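Local coordinates for protein ribonucleoside-diphosphate reductase (Pseudomonas aeruginosa, PDB 5IM3) that binds dATP, including in its N-terminal ATP cone, and probably reduces ribonucleoside diphosphates to the deoxyribonucleotides needed for DNA synthesis, at residues Ser716-Gly721 with Glu755-Gly760. Residues are numbered along the deposited sequence; the frame is centred on the assembly and turned at random.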
loop_
_atom_site.group_PDB
_atom_site.type_symbol
_atom_site.label_atom_id
_atom_site.label_comp_id
_atom_site.label_asym_id
_atom_site.label_seq_id
_atom_site.Cartn_x
_atom_site.Cartn_y
_atom_site.Cartn_z
ATOM N N SER A 716 -18.549 -17.206 -53.413
ATOM C CA SER A 716 -18.812 -16.705 -52.073
ATOM C C SER A 716 -19.694 -17.681 -51.299
ATOM O O SER A 716 -20.322 -18.579 -51.867
ATOM C CB SER A 716 -19.494 -15.340 -52.143
ATOM O OG SER A 716 -20.722 -15.427 -52.852
ATOM N N LEU A 717 -19.739 -17.494 -49.978
ATOM C CA LEU A 717 -20.664 -18.276 -49.164
ATOM C C LEU A 717 -22.090 -18.121 -49.667
ATOM O O LEU A 717 -22.873 -19.077 -49.645
ATOM C CB LEU A 717 -20.572 -17.861 -47.695
ATOM C CG LEU A 717 -19.277 -18.196 -46.947
ATOM C CD1 LEU A 717 -19.396 -17.757 -45.495
ATOM C CD2 LEU A 717 -18.952 -19.678 -47.021
ATOM N N TRP A 718 -22.443 -16.924 -50.141
ATOM C CA TRP A 718 -23.779 -16.717 -50.687
ATOM C C TRP A 718 -24.042 -17.663 -51.852
ATOM O O TRP A 718 -25.152 -18.188 -51.995
ATOM C CB TRP A 718 -23.946 -15.266 -51.136
ATOM C CG TRP A 718 -23.533 -14.239 -50.126
ATOM C CD1 TRP A 718 -22.439 -13.427 -50.191
ATOM C CD2 TRP A 718 -24.217 -13.894 -48.913
ATOM N NE1 TRP A 718 -22.401 -12.597 -49.099
ATOM C CE2 TRP A 718 -23.477 -12.866 -48.295
ATOM C CE3 TRP A 718 -25.383 -14.353 -48.288
ATOM C CZ2 TRP A 718 -23.860 -12.293 -47.083
ATOM C CZ3 TRP A 718 -25.761 -13.782 -47.083
ATOM C CH2 TRP A 718 -25.001 -12.762 -46.494
ATOM N N SER A 719 -23.033 -17.886 -52.698
ATOM C CA SER A 719 -23.181 -18.830 -53.804
ATOM C C SER A 719 -23.418 -20.243 -53.298
ATOM O O SER A 719 -24.108 -21.031 -53.954
ATOM C CB SER A 719 -21.936 -18.807 -54.694
ATOM O OG SER A 719 -21.684 -17.513 -55.210
ATOM N N GLN A 720 -22.848 -20.583 -52.148
ATOM C CA GLN A 720 -22.962 -21.918 -51.581
ATOM C C GLN A 720 -24.192 -22.084 -50.705
ATOM O O GLN A 720 -24.368 -23.146 -50.103
ATOM C CB GLN A 720 -21.711 -22.244 -50.761
ATOM C CG GLN A 720 -20.408 -22.026 -51.499
ATOM C CD GLN A 720 -19.209 -22.183 -50.589
ATOM O OE1 GLN A 720 -19.194 -23.045 -49.709
ATOM N NE2 GLN A 720 -18.202 -21.340 -50.782
ATOM N N GLY A 721 -25.040 -21.064 -50.612
ATOM C CA GLY A 721 -26.198 -21.142 -49.745
ATOM C C GLY A 721 -25.854 -21.184 -48.274
ATOM O O GLY A 721 -26.623 -21.734 -47.480
ATOM N N GLU A 755 -32.356 -20.177 -51.177
ATOM C CA GLU A 755 -32.334 -20.586 -52.575
ATOM C C GLU A 755 -32.088 -19.394 -53.492
ATOM O O GLU A 755 -31.244 -19.458 -54.392
ATOM C CB GLU A 755 -33.648 -21.278 -52.939
ATOM C CG GLU A 755 -33.645 -21.953 -54.302
ATOM C CD GLU A 755 -35.010 -22.484 -54.692
ATOM O OE1 GLU A 755 -36.025 -21.887 -54.270
ATOM O OE2 GLU A 755 -35.071 -23.498 -55.418
ATOM N N ARG A 756 -32.813 -18.292 -53.274
ATOM C CA ARG A 756 -32.670 -17.131 -54.149
ATOM C C ARG A 756 -31.289 -16.504 -54.035
ATOM O O ARG A 756 -30.795 -15.920 -55.007
ATOM C CB ARG A 756 -33.741 -16.085 -53.837
ATOM C CG ARG A 756 -33.572 -14.788 -54.637
ATOM C CD ARG A 756 -34.905 -14.141 -54.987
ATOM N NE ARG A 756 -35.380 -13.221 -53.954
ATOM C CZ ARG A 756 -35.466 -11.899 -54.087
ATOM N NH1 ARG A 756 -35.113 -11.293 -55.214
ATOM N NH2 ARG A 756 -35.922 -11.172 -53.077
ATOM N N VAL A 757 -30.656 -16.605 -52.867
ATOM C CA VAL A 757 -29.340 -16.000 -52.694
ATOM C C VAL A 757 -28.324 -16.676 -53.605
ATOM O O VAL A 757 -27.436 -16.019 -54.162
ATOM C CB VAL A 757 -28.908 -16.065 -51.218
ATOM C CG1 VAL A 757 -28.821 -17.504 -50.748
ATOM C CG2 VAL A 757 -27.578 -15.370 -51.022
ATOM N N GLN A 758 -28.439 -17.995 -53.780
ATOM C CA GLN A 758 -27.478 -18.711 -54.611
ATOM C C GLN A 758 -27.527 -18.254 -56.060
ATOM O O GLN A 758 -26.580 -18.510 -56.812
ATOM C CB GLN A 758 -27.728 -20.218 -54.523
ATOM C CG GLN A 758 -27.567 -20.775 -53.117
ATOM C CD GLN A 758 -27.874 -22.253 -53.032
ATOM O OE1 GLN A 758 -27.470 -23.033 -53.890
ATOM N NE2 GLN A 758 -28.602 -22.645 -51.995
ATOM N N LYS A 759 -28.603 -17.579 -56.467
ATOM C CA LYS A 759 -28.711 -17.045 -57.816
ATOM C C LYS A 759 -28.021 -15.696 -57.978
ATOM O O LYS A 759 -27.801 -15.266 -59.114
ATOM C CB LYS A 759 -30.186 -16.926 -58.205
ATOM C CG LYS A 759 -30.867 -18.276 -58.406
ATOM C CD LYS A 759 -32.338 -18.250 -58.007
ATOM C CE LYS A 759 -33.158 -17.314 -58.878
ATOM N NZ LYS A 759 -34.577 -17.262 -58.429
ATOM N N GLY A 760 -27.670 -15.024 -56.882
ATOM C CA GLY A 760 -26.950 -13.769 -56.967
ATOM C C GLY A 760 -27.418 -12.723 -55.978
ATOM O O GLY A 760 -28.624 -12.548 -55.774
#
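Val757 and Trp718 make the apolar side-chain contact. The valine sends its methyl Val757 CG2, anti to its own backbone N, into the angle where the tryptophan side chain begins, 3.6 Å from Trp718 CB and 3.7 Å from Trp718 CE3. The two side chains cross at roughly a right angle, and the methyl approaches the indole obliquely. On the pyrrole side of the indole, Trp718 NE1 is hydrogen-bonded to the carbonyl of Ser764, while Ile697 of helix 679-707, Pro724 and Ile761 pack around the same side chain, which is buried.

Backbone carbonyls supply the second kind of contact. Trp718 O accepts a CA-H...O approach from Gln758 CA at 3.5 Å, bent to 142° at the hydrogen. Trp718 O also takes the hydrogen bond from Gly721 N, at 3.2 Å, within the type I turn from Trp718 to Gly721, where the glycine has a positive phi of 67°.

Against that turn lies the aliphatic part of Gln758. Gln758 CG sits 3.6 Å from Ser719 O, and beyond CG the extended chain carries the amide alongside the glycine, bringing Gln758 NE2 to 3.6 Å from Gly721 CA. The amide is turned back toward its own segment, NE2 donating to the carbonyl of Arg754 just before it.

No conventional hydrogen bond joins 716-721 to 755-760. The loop ahead of helix 724-735 and the segment 755-760, which runs on from helix 751-757 within the barrel-domain region, therefore meet through van der Waals packing and one CA-H...O contact, while the hydrogen bonds of Trp718 NE1 and Gln758 NE2 go elsewhere, to Ser764 O and Arg754 O.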